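Local coordinates for calmodulin, putative (Toxoplasma gondii, PDB 6TJ6), which binds calcium through an EF-hand loop and sits here in a complex with another protein, at residues Asp20-Gly25 against Pro48-Trp53; Cys35-Thr40 against Ala58-Lys63. All blocks are in the same frame, centred on the assembly; numbering follows the deposited sequence.

Contact 1 of 2, residues Asp20-Gly25 against Pro48-Trp53; sequences DGEISG and PMSMAW
Glu-22 OE2 comes over one face of the Met-51–Ala-52 peptide group, 3.5 Å from Ala-52 N, with the carboxylate plane turned about 45° to the peptide. That approach is no hydrogen bond. The edges of the peptide serve for bonding instead: Met-51 O takes the N-H of Ile-23 (Ile-23 N to Met-51 O, 2.9 Å), while Ala-52 N is held by Asp-55 OD2. The reciprocal bond, Met-51 N to Ile-23 O, is also 2.9 Å and lies in the carbonyl plane, so Ile-23 and Met-51 form an antiparallel hydrogen-bonded pair between strands running at 158°. Ser-24 faces Ser-50 in the neighbouring non-hydrogen-bonded pair. Ser-24 OG bonds Met-49 O, 3.2 Å away, because chi1 of 178° swings it off the backbone N. At the other end Gly-21 O meets Ala-52 CA at 3.4 Å, and one water bridges the two segments, donating to Gly-21 O (2.6 Å) and accepting from Trp-53 N (2.7 Å). Asp-20 OD1 receives Glu-22 N at 3.1 Å, an Asx turn that shapes the loop leading to Glu-22. The sheet is that of an EF-hand pair, residues 48-53 probably replacing the partner loop; Ile-23 and Met-51 leave one face to reach Leu-28. Asp-20 and Glu-22 belong to a calcium site empty in this chain. Glu-22 would probably offer the ion its backbone O, as in canonical EF-hands; its OE1 instead forms a salt bridge to a basic side chain of another protein's chain, while backbone bonds keep the segments paired without the ion.

Contact 2 of 2, residues Cys35-Thr40 against Ala58-Lys63; sequences CGVSPT and AWMSKK
Met-60 lays its terminal methyl against Cys-35: CE is 3.6 Å from Cys-35 CB and 3.9 Å from Cys-35 SG. The thioether chain is folded rather than extended, and a final turn at chi3 of -63° brings CE round to the loop. The same methyl reaches Val-37 CG2 at 4.2 Å, so a single carbon touches two residues of Cys-35–Thr-40. The other branch of Val-37 turns to Lys-63, whose bend at chi2 (58°) lets two of its methylenes bear on one methyl: Val-37 CG1 is 3.7 Å from Lys-63 CE and 3.8 Å from Lys-63 CG. The two side chains cross at a slant. No direct hydrogen bond joins the segments; dispersion between aliphatic groups does the work. In fold terms, the loop leaving helix 26-34, the exit helix of the first EF-hand, passes over helix 53-64 before helix 41-46 begins, and Ile-32 backs Val-37, Pro-39, Trp-59 and Met-60 alike. Met-60 also extends to Val-8 and Cys-35 to Ala-11, so helix 7-15 adjoins the same apolar layer. Further along the loop, Pro-39 CB comes to 4.2 Å from Trp-59 CH2, at the far corner of the indole's six-membered ring. Across the two segments the polar link runs through the tip of Lys-63. There NZ makes a salt bridge with Glu-43 and donates a hydrogen bond to a water at 2.8 Å from NZ, which in turn donates to Ser-38 O across 2.8 Å. Glu-43 also accepts from Thr-40 N, so this one carboxylate ties both the lysine and the loop to helix 41-46.

Contact 1 is a surface contact at about 19 Å from the chain centre; contact 2 is buried, about 11 Å from it (both measured from the centre of the contact). Their chemistry follows: backbone hydrogen bonds, with one serine hydroxyl bond, hold the first, whereas methyl, methylene and ring contacts hold the second, with water at the margin of each. Their segments alternate along the chain, strand 50-52 running straight into helix 53-64, and both have residues that pack on helix 26-34, Leu-28 for one and Ile-32 for the other. They meet directly where Met-51 CE lies 3.7 Å from Trp-59 CD1, so the inward face of the small sheet joins the apolar interior of the lobe.

Contact 1 of 2, residues Asp20-Gly25 against Pro48-Trp53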
loop_
_atom_site.group_PDB
_atom_site.type_symbol
_atom_site.label_atom_id
_atom_site.label_comp_id
_atom_site.label_asym_id
_atom_site.label_seq_id
_atom_site.Cartn_x
_atom_site.Cartn_y
_atom_site.Cartn_z
ATOM N N ASP A 20 -2.187 -3.435 -11.478
ATOM C CA ASP A 20 -2.246 -4.618 -12.323
ATOM C C ASP A 20 -1.046 -5.537 -12.131
ATOM O O ASP A 20 -0.837 -6.443 -12.945
ATOM C CB ASP A 20 -2.369 -4.212 -13.795
ATOM C CG ASP A 20 -1.193 -3.383 -14.277
ATOM O OD1 ASP A 20 -0.362 -2.967 -13.443
ATOM O OD2 ASP A 20 -1.097 -3.146 -15.501
ATOM N N GLY A 21 -0.262 -5.335 -11.074
ATOM C CA GLY A 21 0.930 -6.133 -10.873
ATOM C C GLY A 21 2.047 -5.833 -11.842
ATOM O O GLY A 21 2.973 -6.636 -11.974
ATOM N N GLU A 22 1.983 -4.694 -12.530
ATOM C CA GLU A 22 2.966 -4.310 -13.530
ATOM C C GLU A 22 3.364 -2.860 -13.314
ATOM O O GLU A 22 2.510 -2.006 -13.057
ATOM C CB GLU A 22 2.416 -4.477 -14.955
ATOM C CG GLU A 22 1.825 -5.843 -15.244
ATOM C CD GLU A 22 2.784 -6.757 -15.974
ATOM O OE1 GLU A 22 2.323 -7.773 -16.537
ATOM O OE2 GLU A 22 3.995 -6.455 -15.992
ATOM N N ILE A 23 4.659 -2.585 -13.417
ATOM C CA ILE A 23 5.170 -1.222 -13.450
ATOM C C ILE A 23 5.749 -0.975 -14.835
ATOM O O ILE A 23 6.486 -1.811 -15.370
ATOM C CB ILE A 23 6.218 -0.967 -12.352
ATOM C CG1 ILE A 23 5.613 -1.195 -10.967
ATOM C CG2 ILE A 23 6.694 0.453 -12.420
ATOM C CD1 ILE A 23 6.450 -0.619 -9.844
ATOM N N SER A 24 5.413 0.176 -15.416
ATOM C CA SER A 24 5.686 0.415 -16.824
ATOM C C SER A 24 6.004 1.885 -17.048
ATOM O O SER A 24 5.473 2.764 -16.364
ATOM C CB SER A 24 4.492 -0.007 -17.688
ATOM O OG SER A 24 4.716 0.271 -19.057
ATOM N N GLY A 25 6.881 2.137 -18.022
ATOM C CA GLY A 25 7.158 3.500 -18.446
ATOM C C GLY A 25 7.848 4.314 -17.369
ATOM O O GLY A 25 8.702 3.818 -16.625
ATOM N N PRO A 48 13.107 -3.023 -19.849
ATOM C CA PRO A 48 12.061 -3.583 -20.714
ATOM C C PRO A 48 10.823 -2.705 -20.766
ATOM O O PRO A 48 10.758 -1.678 -20.082
ATOM C CB PRO A 48 11.760 -4.939 -20.063
ATOM C CG PRO A 48 12.098 -4.739 -18.625
ATOM C CD PRO A 48 13.274 -3.796 -18.605
ATOM N N MET A 49 9.833 -3.104 -21.570
ATOM C CA MET A 49 8.602 -2.326 -21.670
ATOM C C MET A 49 7.908 -2.222 -20.317
ATOM O O MET A 49 7.475 -1.138 -19.909
ATOM C CB MET A 49 7.667 -2.944 -22.711
ATOM C CG MET A 49 8.077 -2.690 -24.153
ATOM S SD MET A 49 6.642 -2.355 -25.194
ATOM C CE MET A 49 7.394 -2.285 -26.818
ATOM N N SER A 50 7.807 -3.340 -19.600
ATOM C CA SER A 50 7.180 -3.357 -18.288
ATOM C C SER A 50 7.797 -4.473 -17.456
ATOM O O SER A 50 8.467 -5.370 -17.974
ATOM C CB SER A 50 5.660 -3.527 -18.397
ATOM O OG SER A 50 5.323 -4.777 -18.972
ATOM N N MET A 51 7.559 -4.404 -16.147
ATOM C CA MET A 51 8.083 -5.379 -15.200
ATOM C C MET A 51 6.979 -5.820 -14.251
ATOM O O MET A 51 6.287 -4.980 -13.666
ATOM C CB MET A 51 9.247 -4.806 -14.383
ATOM C CG MET A 51 10.571 -4.680 -15.113
ATOM S SD MET A 51 11.883 -4.318 -13.928
ATOM C CE MET A 51 13.226 -3.851 -15.010
ATOM N N ALA A 52 6.823 -7.131 -14.099
ATOM C CA ALA A 52 6.096 -7.675 -12.965
ATOM C C ALA A 52 7.037 -7.754 -11.763
ATOM O O ALA A 52 8.230 -7.453 -11.859
ATOM C CB ALA A 52 5.506 -9.041 -13.315
ATOM N N TRP A 53 6.504 -8.161 -10.610
ATOM C CA TRP A 53 7.310 -8.187 -9.388
ATOM C C TRP A 53 8.579 -9.026 -9.495
ATOM O O TRP A 53 9.632 -8.559 -9.034
ATOM C CB TRP A 53 6.471 -8.670 -8.197
ATOM C CG TRP A 53 7.335 -9.057 -7.026
ATOM C CD1 TRP A 53 7.502 -10.308 -6.499
ATOM C CD2 TRP A 53 8.181 -8.187 -6.264
ATOM N NE1 TRP A 53 8.384 -10.263 -5.444
ATOM C CE2 TRP A 53 8.816 -8.973 -5.280
ATOM C CE3 TRP A 53 8.456 -6.815 -6.311
ATOM C CZ2 TRP A 53 9.707 -8.433 -4.351
ATOM C CZ3 TRP A 53 9.344 -6.282 -5.392
ATOM C CH2 TRP A 53 9.960 -7.090 -4.425
HETATM O O HOH W 1 3.847 -8.517 -10.325
#

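Contact 2 of 2, residues Cys35-Thr40 against Ala58-Lys63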
loop_
_atom_site.group_PDB
_atom_site.type_symbol
_atom_site.label_atom_id
_atom_site.label_comp_id
_atom_site.label_asym_id
_atom_site.label_seq_id
_atom_site.Cartn_x
_atom_site.Cartn_y
_atom_site.Cartn_z
ATOM N N CYS A 35 13.989 4.228 -4.635
ATOM C CA CYS A 35 14.827 3.480 -3.708
ATOM C C CYS A 35 16.236 4.051 -3.605
ATOM O O CYS A 35 17.111 3.411 -3.012
ATOM C CB CYS A 35 14.879 2.008 -4.121
ATOM S SG CYS A 35 13.256 1.204 -4.143
ATOM N N GLY A 36 16.472 5.234 -4.169
ATOM C CA GLY A 36 17.768 5.874 -4.110
ATOM C C GLY A 36 18.751 5.455 -5.178
ATOM O O GLY A 36 19.950 5.715 -5.025
ATOM N N VAL A 37 18.294 4.816 -6.251
ATOM C CA VAL A 37 19.167 4.366 -7.328
ATOM C C VAL A 37 19.006 5.297 -8.521
ATOM O O VAL A 37 17.886 5.540 -8.987
ATOM C CB VAL A 37 18.860 2.910 -7.722
ATOM C CG1 VAL A 37 19.693 2.506 -8.929
ATOM C CG2 VAL A 37 19.134 1.979 -6.548
ATOM N N SER A 38 20.126 5.825 -9.011
ATOM C CA SER A 38 20.149 6.605 -10.241
ATOM C C SER A 38 20.691 5.737 -11.368
ATOM O O SER A 38 21.912 5.657 -11.551
ATOM C CB SER A 38 21.008 7.861 -10.084
ATOM O OG SER A 38 20.559 8.662 -9.008
ATOM N N PRO A 39 19.831 5.068 -12.133
ATOM C CA PRO A 39 20.330 4.214 -13.214
ATOM C C PRO A 39 21.025 5.028 -14.293
ATOM O O PRO A 39 20.681 6.183 -14.553
ATOM C CB PRO A 39 19.060 3.544 -13.754
ATOM C CG PRO A 39 17.958 4.482 -13.390
ATOM C CD PRO A 39 18.359 5.086 -12.074
ATOM N N THR A 40 22.029 4.412 -14.910
ATOM C CA THR A 40 22.729 5.043 -16.012
ATOM C C THR A 40 21.805 5.152 -17.223
ATOM O O THR A 40 20.816 4.422 -17.327
ATOM C CB THR A 40 23.981 4.249 -16.376
ATOM O OG1 THR A 40 23.603 2.983 -16.932
ATOM C CG2 THR A 40 24.848 4.023 -15.142
ATOM N N ALA A 58 14.354 -8.832 -9.188
ATOM C CA ALA A 58 15.633 -9.299 -9.715
ATOM C C ALA A 58 16.500 -8.134 -10.182
ATOM O O ALA A 58 17.699 -8.080 -9.872
ATOM C CB ALA A 58 15.401 -10.292 -10.853
ATOM N N TRP A 59 15.912 -7.191 -10.922
ATOM C CA TRP A 59 16.666 -6.028 -11.380
ATOM C C TRP A 59 17.258 -5.266 -10.202
ATOM O O TRP A 59 18.452 -4.940 -10.194
ATOM C CB TRP A 59 15.768 -5.107 -12.213
ATOM C CG TRP A 59 16.532 -4.093 -13.017
ATOM C CD1 TRP A 59 16.860 -4.178 -14.338
ATOM C CD2 TRP A 59 17.066 -2.843 -12.551
ATOM N NE1 TRP A 59 17.563 -3.059 -14.726
ATOM C CE2 TRP A 59 17.702 -2.226 -13.648
ATOM C CE3 TRP A 59 17.067 -2.187 -11.316
ATOM C CZ2 TRP A 59 18.333 -0.984 -13.544
ATOM C CZ3 TRP A 59 17.694 -0.956 -11.214
ATOM C CH2 TRP A 59 18.319 -0.368 -12.322
ATOM N N MET A 60 16.435 -4.987 -9.186
ATOM C CA MET A 60 16.903 -4.203 -8.048
ATOM C C MET A 60 17.918 -4.975 -7.214
ATOM O O MET A 60 18.873 -4.383 -6.698
ATOM C CB MET A 60 15.717 -3.767 -7.185
ATOM C CG MET A 60 14.793 -2.759 -7.859
ATOM S SD MET A 60 15.559 -1.144 -8.101
ATOM C CE MET A 60 15.851 -0.646 -6.404
ATOM N N SER A 61 17.738 -6.294 -7.070
ATOM C CA SER A 61 18.700 -7.083 -6.310
ATOM C C SER A 61 20.057 -7.110 -6.997
ATOM O O SER A 61 21.092 -6.962 -6.338
ATOM C CB SER A 61 18.169 -8.507 -6.104
ATOM O OG SER A 61 17.012 -8.507 -5.286
ATOM N N LYS A 62 20.073 -7.261 -8.323
ATOM C CA LYS A 62 21.347 -7.257 -9.033
ATOM C C LYS A 62 21.970 -5.866 -9.064
ATOM O O LYS A 62 23.201 -5.740 -9.048
ATOM C CB LYS A 62 21.149 -7.808 -10.446
ATOM C CG LYS A 62 20.723 -9.274 -10.457
ATOM C CD LYS A 62 20.036 -9.677 -11.754
ATOM C CE LYS A 62 21.034 -9.945 -12.864
ATOM N NZ LYS A 62 20.349 -10.414 -14.100
ATOM N N LYS A 63 21.146 -4.813 -9.091
ATOM C CA LYS A 63 21.682 -3.454 -9.070
ATOM C C LYS A 63 22.299 -3.123 -7.715
ATOM O O LYS A 63 23.441 -2.655 -7.640
ATOM C CB LYS A 63 20.581 -2.449 -9.419
ATOM C CG LYS A 63 21.027 -0.998 -9.412
ATOM C CD LYS A 63 22.167 -0.768 -10.387
ATOM C CE LYS A 63 22.437 0.711 -10.567
ATOM N NZ LYS A 63 23.578 0.979 -11.481
HETATM O O HOH W 2 23.764 3.691 -12.118
#